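Local coordinates for alkaline phosphatase (Thermus thermophilus, PDB 7KWD), which probably hydrolyses phosphate monoesters, as alkaline phosphatases do, using two zinc ions and a magnesium ion in each subunit of a homodimer, at residues 277-282 with 318-323; 347-352 with 404-409; 52-57 with 70-75. All blocks are in the same frame, centred on the assembly; numbering follows the deposited sequence.

In the fold
From the N terminus, contact 3 comes first: helix 51-65, which follows strand 40-46, meets helix 70-75 across a short turn. Contact 1 closes next, bringing the end of helix 273-280 back against strand 310-325 after the long helix 283-306, beside the two zinc ions, each of which takes a histidine from it. Contact 2 closes last, joining helix 349-356 to helix 406-412 on the outer side of contact 1. The three are in series, neither nested nor crossed. Asn278 of contact 1 bonds to Asp53 of contact 3, while His279 O and Asp282 of contact 1 bond to Asn407 and Phe349 N of contact 2, so contact 1 joins the other two, which do not touch.

Contact 1 (277-282 with 318-323); sequences ANHLND and HATGVG. With ZN (zinc ion), chain F; ZN (zinc ion), chain E.
Thr320 holds OG1 beside its backbone N (chi1 -62°), which turns CG2 toward helix 273-280 and into the corner between Asn278 and His279. The CB of His279 leaves its helix away from 318-323, but CG sits beside the residue's own N (chi1 -82°) and the imidazole comes back over the threonine methyl. Thr320 CG2 thus stands above the centre of the His279 ring, 3.9 Å from its centroid and 11° from the normal, a CH-pi contact on one face. The same methyl packs on Asn278 CB at 3.6 Å. Asn278 ND2 lies 3.3 Å from Thr320 O, but at an angle too poor for a hydrogen bond; its amide is held instead by Asp53 and Thr286. Past Asn278 and His279, the helix ends in a Schellman motif with Asn281 as its C-prime residue, and Asn281 ND2 gives a hydrogen to Asn278 O at 3.0 Å. Gly321 has phi/psi angles at which a CB would collide with the carbonyl O of Thr320, and with the cis peptide before Val322 it turns the chain. His279 NE2 binds one zinc ion at 2.2 Å, together with Asp275 and His433, and His318 NE2 binds the second, also at 2.2 Å, together with Asp47, Ser95 and Asp317. The ND1 atoms are held too, that of His279 by Gly431 O and that of His318 by Ala319 O, which it approaches from above the carbonyl plane. Thr320 is second shell to two ligands of one metal, its methyl on His279 and its hydroxyl bonded to Asp275 OD1. With both nitrogens of each imidazole engaged, the rotation of the two rings is fixed, consistent with a preorganised two-zinc site beside the predicted phosphoserine nucleophile.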
loop_
_atom_site.group_PDB
_atom_site.type_symbol
_atom_site.label_atom_id
_atom_site.label_comp_id
_atom_site.label_asym_id
_atom_site.label_seq_id
_atom_site.Cartn_x
_atom_site.Cartn_y
_atom_site.Cartn_z
ATOM N N ALA A 277 -12.204 -0.223 -11.584
ATOM C CA ALA A 277 -11.474 0.936 -12.068
ATOM C C ALA A 277 -9.987 0.719 -11.923
ATOM O O ALA A 277 -9.204 1.144 -12.775
ATOM C CB ALA A 277 -11.899 2.191 -11.314
ATOM N N ASN A 278 -9.570 0.080 -10.825
ATOM C CA ASN A 278 -8.144 -0.163 -10.652
ATOM C C ASN A 278 -7.634 -1.124 -11.703
ATOM O O ASN A 278 -6.473 -1.012 -12.128
ATOM C CB ASN A 278 -7.849 -0.691 -9.253
ATOM C CG ASN A 278 -7.960 0.407 -8.185
ATOM O OD1 ASN A 278 -7.877 1.594 -8.476
ATOM N ND2 ASN A 278 -8.165 -0.012 -6.951
ATOM N N HIS A 279 -8.476 -2.099 -12.096
ATOM C CA HIS A 279 -8.157 -2.981 -13.217
ATOM C C HIS A 279 -7.947 -2.181 -14.504
ATOM O O HIS A 279 -6.981 -2.418 -15.240
ATOM C CB HIS A 279 -9.278 -4.001 -13.421
ATOM C CG HIS A 279 -9.208 -5.183 -12.513
ATOM N ND1 HIS A 279 -8.080 -5.965 -12.400
ATOM C CD2 HIS A 279 -10.124 -5.720 -11.667
ATOM C CE1 HIS A 279 -8.309 -6.944 -11.547
ATOM N NE2 HIS A 279 -9.546 -6.826 -11.106
ATOM N N LEU A 280 -8.847 -1.223 -14.792
ATOM C CA LEU A 280 -8.653 -0.378 -15.969
ATOM C C LEU A 280 -7.402 0.506 -15.879
ATOM O O LEU A 280 -6.942 1.010 -16.906
ATOM C CB LEU A 280 -9.848 0.546 -16.187
ATOM C CG LEU A 280 -11.230 -0.078 -16.095
ATOM C CD1 LEU A 280 -12.286 0.940 -16.352
ATOM C CD2 LEU A 280 -11.341 -1.206 -17.066
ATOM N N ASN A 281 -6.856 0.715 -14.686
ATOM C CA ASN A 281 -5.786 1.690 -14.444
ATOM C C ASN A 281 -6.322 3.101 -14.659
ATOM O O ASN A 281 -5.634 3.939 -15.240
ATOM C CB ASN A 281 -4.568 1.471 -15.331
ATOM C CG ASN A 281 -3.672 0.337 -14.870
ATOM O OD1 ASN A 281 -2.560 0.238 -15.357
ATOM N ND2 ASN A 281 -4.160 -0.531 -13.968
ATOM N N ASP A 282 -7.556 3.341 -14.239
ATOM C CA ASP A 282 -8.241 4.616 -14.405
ATOM C C ASP A 282 -8.384 5.288 -13.036
ATOM O O ASP A 282 -9.375 5.104 -12.319
ATOM C CB ASP A 282 -9.588 4.399 -15.064
ATOM C CG ASP A 282 -10.330 5.694 -15.314
ATOM O OD1 ASP A 282 -9.920 6.750 -14.763
ATOM O OD2 ASP A 282 -11.339 5.656 -16.051
ATOM N N HIS A 318 -8.969 -6.834 -0.876
ATOM C CA HIS A 318 -7.593 -6.937 -1.354
ATOM C C HIS A 318 -7.299 -5.634 -2.096
ATOM O O HIS A 318 -8.218 -4.892 -2.473
ATOM C CB HIS A 318 -7.372 -8.104 -2.322
ATOM C CG HIS A 318 -8.348 -8.078 -3.439
ATOM N ND1 HIS A 318 -8.206 -7.237 -4.524
ATOM C CD2 HIS A 318 -9.538 -8.684 -3.583
ATOM C CE1 HIS A 318 -9.251 -7.363 -5.310
ATOM N NE2 HIS A 318 -10.061 -8.248 -4.768
ATOM N N ALA A 319 -6.021 -5.400 -2.343
ATOM C CA ALA A 319 -5.588 -4.292 -3.160
ATOM C C ALA A 319 -5.590 -4.689 -4.634
ATOM O O ALA A 319 -5.432 -5.864 -4.984
ATOM C CB ALA A 319 -4.185 -3.841 -2.748
ATOM N N THR A 320 -5.751 -3.683 -5.499
ATOM C CA THR A 320 -5.724 -3.899 -6.941
ATOM C C THR A 320 -5.006 -2.749 -7.626
ATOM O O THR A 320 -5.265 -1.573 -7.335
ATOM C CB THR A 320 -7.137 -4.057 -7.503
ATOM O OG1 THR A 320 -7.708 -5.196 -6.898
ATOM C CG2 THR A 320 -7.108 -4.247 -9.046
ATOM N N GLY A 321 -4.128 -3.109 -8.557
ATOM C CA GLY A 321 -3.346 -2.158 -9.302
ATOM C C GLY A 321 -1.872 -2.310 -9.001
ATOM O O GLY A 321 -1.238 -3.230 -9.513
ATOM N N VAL A 322 -1.296 -1.447 -8.156
ATOM C CA VAL A 322 -1.996 -0.402 -7.449
ATOM C C VAL A 322 -1.644 0.922 -8.092
ATOM O O VAL A 322 -0.551 1.062 -8.674
ATOM C CB VAL A 322 -1.633 -0.401 -5.941
ATOM C CG1 VAL A 322 -2.146 -1.680 -5.269
ATOM C CG2 VAL A 322 -0.155 -0.222 -5.715
ATOM N N GLY A 323 -2.564 1.876 -7.960
ATOM C CA GLY A 323 -2.485 3.154 -8.626
ATOM C C GLY A 323 -1.973 4.272 -7.735
ATOM O O GLY A 323 -2.746 4.969 -7.064
HETATM ZN ZN ZN F . -10.652 -7.700 -9.387
HETATM ZN ZN ZN E . -12.305 -8.190 -4.850
#

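Contact 2 (347-352 with 404-409); sequences ASFEHM and QPANTM
Phe349 lies flat against Met409 in a Met-aromatic contact between the first turns of two helices, 349-356 and 406-412. The two residues reach past one another from their helices, ring against thioether chain. Met409 CB sits over the middle of the ring, 3.9 Å from the Phe349 centroid and 8° off the normal, as a CH-pi contact. Its sulfur stands farther out, with SD 4.8 Å from the same centroid and oblique to the ring. A bend at chi3 (76°) then folds the methyl back, and Met409 CE comes to 3.6 Å from Phe349 CD1. Met352, one turn along from Phe349, completes the apolar cluster: its SD is at the edge of the phenyl ring, in the ring plane, and its CE meets Met409 CE at 4.0 Å. On the Met409 side of the ring plane, Ala406 O comes obliquely to 3.7 Å from Phe349 CE2, and the Ala406 methyl packs on CD2. Lys373 of helix 362-373 adds a cation-pi interaction with Phe349, and Val385 of helix 379-391 packs on Met409, so the pair is buried among helices, with the Ala406 side chain about 13 Å from a zinc ion. Ser348, the N-cap of helix 349-356, accepts from His351 N at OG, and Asp282 of contact 1 binds Phe349 N. In the first turn of helix 406-412, Gln404 OE1 takes Thr408 OG1 at 2.7 Å and Thr408 N at 3.2 Å, the two donors reaching the amide oxygen from opposite faces of its plane.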
loop_
_atom_site.group_PDB
_atom_site.type_symbol
_atom_site.label_atom_id
_atom_site.label_comp_id
_atom_site.label_asym_id
_atom_site.label_seq_id
_atom_site.Cartn_x
_atom_site.Cartn_y
_atom_site.Cartn_z
ATOM N N ALA A 347 -15.493 11.027 -17.512
ATOM C CA ALA A 347 -15.978 9.678 -17.792
ATOM C C ALA A 347 -14.847 8.676 -17.565
ATOM O O ALA A 347 -13.664 9.030 -17.502
ATOM C CB ALA A 347 -16.520 9.562 -19.230
ATOM N N SER A 348 -15.238 7.414 -17.425
ATOM C CA SER A 348 -14.287 6.328 -17.273
ATOM C C SER A 348 -13.803 5.817 -18.629
ATOM O O SER A 348 -14.421 6.050 -19.662
ATOM C CB SER A 348 -14.951 5.171 -16.532
ATOM O OG SER A 348 -16.027 4.642 -17.317
ATOM N N PHE A 349 -12.697 5.068 -18.604
ATOM C CA PHE A 349 -12.249 4.340 -19.788
ATOM C C PHE A 349 -13.346 3.426 -20.335
ATOM O O PHE A 349 -13.416 3.195 -21.544
ATOM C CB PHE A 349 -11.013 3.506 -19.441
ATOM C CG PHE A 349 -9.727 4.299 -19.297
ATOM C CD1 PHE A 349 -9.570 5.535 -19.899
ATOM C CD2 PHE A 349 -8.661 3.781 -18.571
ATOM C CE1 PHE A 349 -8.380 6.226 -19.780
ATOM C CE2 PHE A 349 -7.484 4.475 -18.442
ATOM C CZ PHE A 349 -7.339 5.696 -19.058
ATOM N N GLU A 350 -14.174 2.865 -19.456
ATOM C CA GLU A 350 -15.227 1.940 -19.871
ATOM C C GLU A 350 -16.265 2.652 -20.706
ATOM O O GLU A 350 -16.757 2.113 -21.707
ATOM C CB GLU A 350 -15.870 1.312 -18.633
ATOM C CG GLU A 350 -17.181 0.573 -18.875
ATOM C CD GLU A 350 -17.747 -0.038 -17.586
ATOM O OE1 GLU A 350 -18.690 0.544 -17.004
ATOM O OE2 GLU A 350 -17.238 -1.093 -17.148
ATOM N N HIS A 351 -16.609 3.868 -20.301
ATOM C CA HIS A 351 -17.586 4.649 -21.050
ATOM C C HIS A 351 -16.980 5.166 -22.341
ATOM O O HIS A 351 -17.591 5.050 -23.408
ATOM C CB HIS A 351 -18.073 5.769 -20.170
ATOM C CG HIS A 351 -19.107 6.631 -20.794
ATOM N ND1 HIS A 351 -20.450 6.348 -20.714
ATOM C CD2 HIS A 351 -18.999 7.792 -21.477
ATOM C CE1 HIS A 351 -21.126 7.305 -21.316
ATOM N NE2 HIS A 351 -20.270 8.196 -21.783
ATOM N N MET A 352 -15.752 5.681 -22.274
ATOM C CA MET A 352 -15.029 6.044 -23.484
ATOM C C MET A 352 -15.045 4.900 -24.488
ATOM O O MET A 352 -15.428 5.086 -25.643
ATOM C CB MET A 352 -13.595 6.451 -23.138
ATOM C CG MET A 352 -13.527 7.784 -22.349
ATOM S SD MET A 352 -11.899 8.186 -21.621
ATOM C CE MET A 352 -10.930 8.294 -23.192
ATOM N N GLN A 404 -7.026 -5.007 -20.919
ATOM C CA GLN A 404 -6.875 -4.309 -22.189
ATOM C C GLN A 404 -8.215 -4.200 -22.876
ATOM O O GLN A 404 -9.064 -5.080 -22.731
ATOM C CB GLN A 404 -5.868 -5.036 -23.091
ATOM C CG GLN A 404 -4.479 -5.187 -22.480
ATOM C CD GLN A 404 -3.727 -3.867 -22.480
ATOM O OE1 GLN A 404 -4.215 -2.886 -23.034
ATOM N NE2 GLN A 404 -2.539 -3.839 -21.863
ATOM N N PRO A 405 -8.441 -3.119 -23.634
ATOM C CA PRO A 405 -7.390 -2.143 -23.949
ATOM C C PRO A 405 -7.156 -1.034 -22.911
ATOM O O PRO A 405 -6.317 -0.171 -23.136
ATOM C CB PRO A 405 -7.899 -1.521 -25.253
ATOM C CG PRO A 405 -9.395 -1.544 -25.101
ATOM C CD PRO A 405 -9.721 -2.785 -24.290
ATOM N N ALA A 406 -7.848 -1.085 -21.773
ATOM C CA ALA A 406 -7.810 0.036 -20.834
ATOM C C ALA A 406 -6.396 0.378 -20.388
ATOM O O ALA A 406 -6.063 1.561 -20.245
ATOM C CB ALA A 406 -8.671 -0.264 -19.614
ATOM N N ASN A 407 -5.549 -0.630 -20.136
ATOM C CA ASN A 407 -4.217 -0.317 -19.634
ATOM C C ASN A 407 -3.370 0.382 -20.696
ATOM O O ASN A 407 -2.517 1.209 -20.364
ATOM C CB ASN A 407 -3.473 -1.569 -19.133
ATOM C CG ASN A 407 -4.052 -2.171 -17.824
ATOM O OD1 ASN A 407 -3.535 -3.180 -17.350
ATOM N ND2 ASN A 407 -5.106 -1.575 -17.260
ATOM N N THR A 408 -3.559 0.041 -21.975
ATOM C CA THR A 408 -2.887 0.814 -23.019
ATOM C C THR A 408 -3.408 2.245 -23.023
ATOM O O THR A 408 -2.642 3.203 -23.199
ATOM C CB THR A 408 -3.083 0.156 -24.391
ATOM O OG1 THR A 408 -2.536 -1.170 -24.371
ATOM C CG2 THR A 408 -2.365 0.963 -25.485
ATOM N N MET A 409 -4.715 2.415 -22.806
ATOM C CA MET A 409 -5.267 3.758 -22.675
ATOM C C MET A 409 -4.557 4.531 -21.568
ATOM O O MET A 409 -4.218 5.708 -21.735
ATOM C CB MET A 409 -6.770 3.659 -22.415
ATOM C CG MET A 409 -7.542 3.133 -23.631
ATOM S SD MET A 409 -9.278 2.778 -23.355
ATOM C CE MET A 409 -9.981 4.437 -23.341
#

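Contact 3 (52-57 with 70-75); sequences EDYAIA and ALERLL
Segment 52-57 of helix 51-65 and helix 70-75 make 115° between their N-to-C directions, with their axes 10.8 Å apart at closest approach and the nearest CA atoms, those of Tyr54 and Glu72, 8.6 Å apart. Tyr54 spans this gap alone from its helix. Its ring is carried straight out toward 70-75 because CG is anti to the backbone N (chi1 173°), and it enters the space between Leu71, Glu72 and Leu75. Leu71 CD2 meets the ring at its edge, near the ring plane, 3.8 Å from Tyr54 CD1. Leu75 points back at the tyrosine and puts CD1 obliquely to the ring, 3.6 Å from Tyr54 CE1. Tyr54 OH lies against Glu72, 3.1 Å from both its CA and its CB, and is hydrogen-bonded to Gln58 on its own helix. The Glu72 carboxylate, its plane turned 76° from the ring, goes on to a salt bridge with Arg62 and to Ala27 N of the second subunit, whose Leu454 packs on Tyr54, which brings the contact to the dimer interface. Within the chain, helix 283-306 covers Ala57 and Leu74, Asp294 of that helix accepts hydrogen bonds from Ala70 N and Leu71 N, and strand 438-443 lies against Leu71 and Leu74.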
loop_
_atom_site.group_PDB
_atom_site.type_symbol
_atom_site.label_atom_id
_atom_site.label_comp_id
_atom_site.label_asym_id
_atom_site.label_seq_id
_atom_site.Cartn_x
_atom_site.Cartn_y
_atom_site.Cartn_z
ATOM N N GLU A 52 -2.808 3.191 -1.831
ATOM C CA GLU A 52 -2.570 4.262 -2.790
ATOM C C GLU A 52 -3.882 4.943 -3.147
ATOM O O GLU A 52 -3.938 6.171 -3.197
ATOM C CB GLU A 52 -1.874 3.751 -4.048
ATOM C CG GLU A 52 -0.532 3.074 -3.806
ATOM C CD GLU A 52 0.557 3.997 -3.244
ATOM O OE1 GLU A 52 1.558 3.457 -2.741
ATOM O OE2 GLU A 52 0.412 5.244 -3.294
ATOM N N ASP A 53 -4.960 4.167 -3.364
ATOM C CA ASP A 53 -6.247 4.795 -3.620
ATOM C C ASP A 53 -6.624 5.718 -2.478
ATOM O O ASP A 53 -7.211 6.791 -2.687
ATOM C CB ASP A 53 -7.399 3.778 -3.774
ATOM C CG ASP A 53 -7.111 2.674 -4.803
ATOM O OD1 ASP A 53 -6.400 2.943 -5.789
ATOM O OD2 ASP A 53 -7.632 1.545 -4.632
ATOM N N TYR A 54 -6.404 5.245 -1.249
ATOM C CA TYR A 54 -6.789 6.027 -0.095
ATOM C C TYR A 54 -6.105 7.389 -0.129
ATOM O O TYR A 54 -6.745 8.419 0.071
ATOM C CB TYR A 54 -6.447 5.297 1.203
ATOM C CG TYR A 54 -6.709 6.217 2.366
ATOM C CD1 TYR A 54 -8.007 6.415 2.847
ATOM C CD2 TYR A 54 -5.676 6.945 2.929
ATOM C CE1 TYR A 54 -8.260 7.307 3.902
ATOM C CE2 TYR A 54 -5.906 7.815 3.965
ATOM C CZ TYR A 54 -7.191 8.018 4.439
ATOM O OH TYR A 54 -7.370 8.901 5.452
ATOM N N ALA A 55 -4.796 7.395 -0.367
ATOM C CA ALA A 55 -4.028 8.632 -0.337
ATOM C C ALA A 55 -4.530 9.627 -1.377
ATOM O O ALA A 55 -4.596 10.834 -1.106
ATOM C CB ALA A 55 -2.552 8.321 -0.580
ATOM N N ILE A 56 -4.866 9.134 -2.581
ATOM C CA ILE A 56 -5.377 10.014 -3.642
ATOM C C ILE A 56 -6.716 10.629 -3.250
ATOM O O ILE A 56 -6.930 11.824 -3.435
ATOM C CB ILE A 56 -5.489 9.248 -4.980
ATOM C CG1 ILE A 56 -4.105 8.958 -5.558
ATOM C CG2 ILE A 56 -6.280 10.066 -5.998
ATOM C CD1 ILE A 56 -4.111 7.796 -6.595
ATOM N N ALA A 57 -7.655 9.815 -2.759
ATOM C CA ALA A 57 -8.955 10.358 -2.383
ATOM C C ALA A 57 -8.852 11.297 -1.180
ATOM O O ALA A 57 -9.566 12.308 -1.096
ATOM C CB ALA A 57 -9.918 9.227 -2.056
ATOM N N ALA A 70 -14.603 11.333 4.881
ATOM C CA ALA A 70 -15.144 10.648 6.044
ATOM C C ALA A 70 -14.272 9.456 6.436
ATOM O O ALA A 70 -14.062 9.191 7.621
ATOM C CB ALA A 70 -16.579 10.203 5.798
ATOM N N LEU A 71 -13.741 8.736 5.459
ATOM C CA LEU A 71 -12.889 7.597 5.778
ATOM C C LEU A 71 -11.643 8.051 6.545
ATOM O O LEU A 71 -11.209 7.378 7.483
ATOM C CB LEU A 71 -12.513 6.845 4.494
ATOM C CG LEU A 71 -11.756 5.552 4.730
ATOM C CD1 LEU A 71 -12.470 4.647 5.725
ATOM C CD2 LEU A 71 -11.446 4.816 3.410
ATOM N N GLU A 72 -11.070 9.206 6.198
ATOM C CA GLU A 72 -9.940 9.694 6.986
ATOM C C GLU A 72 -10.359 9.901 8.448
ATOM O O GLU A 72 -9.644 9.510 9.378
ATOM C CB GLU A 72 -9.365 11.001 6.420
ATOM C CG GLU A 72 -8.238 11.574 7.296
ATOM C CD GLU A 72 -7.696 12.938 6.852
ATOM O OE1 GLU A 72 -7.920 13.328 5.696
ATOM O OE2 GLU A 72 -7.062 13.627 7.680
ATOM N N ARG A 73 -11.507 10.550 8.668
ATOM C CA ARG A 73 -11.962 10.791 10.042
ATOM C C ARG A 73 -12.099 9.485 10.813
ATOM O O ARG A 73 -11.765 9.430 12.004
ATOM C CB ARG A 73 -13.291 11.537 10.040
ATOM C CG ARG A 73 -13.253 12.815 9.208
ATOM C CD ARG A 73 -14.621 13.581 9.197
ATOM N NE ARG A 73 -14.797 14.462 8.026
ATOM C CZ ARG A 73 -15.635 15.502 8.002
ATOM N NH1 ARG A 73 -16.370 15.792 9.071
ATOM N NH2 ARG A 73 -15.725 16.272 6.930
ATOM N N LEU A 74 -12.613 8.423 10.154
ATOM C CA LEU A 74 -12.762 7.147 10.839
ATOM C C LEU A 74 -11.392 6.530 11.138
ATOM O O LEU A 74 -11.133 6.066 12.252
ATOM C CB LEU A 74 -13.625 6.169 10.032
ATOM C CG LEU A 74 -15.044 6.582 9.698
ATOM C CD1 LEU A 74 -15.888 5.480 9.143
ATOM C CD2 LEU A 74 -15.709 7.175 10.912
ATOM N N LEU A 75 -10.505 6.492 10.155
ATOM C CA LEU A 75 -9.203 5.886 10.425
ATOM C C LEU A 75 -8.402 6.667 11.466
ATOM O O LEU A 75 -7.513 6.097 12.097
ATOM C CB LEU A 75 -8.389 5.795 9.140
ATOM C CG LEU A 75 -8.972 4.904 8.036
ATOM C CD1 LEU A 75 -8.158 5.135 6.779
ATOM C CD2 LEU A 75 -8.930 3.433 8.416
#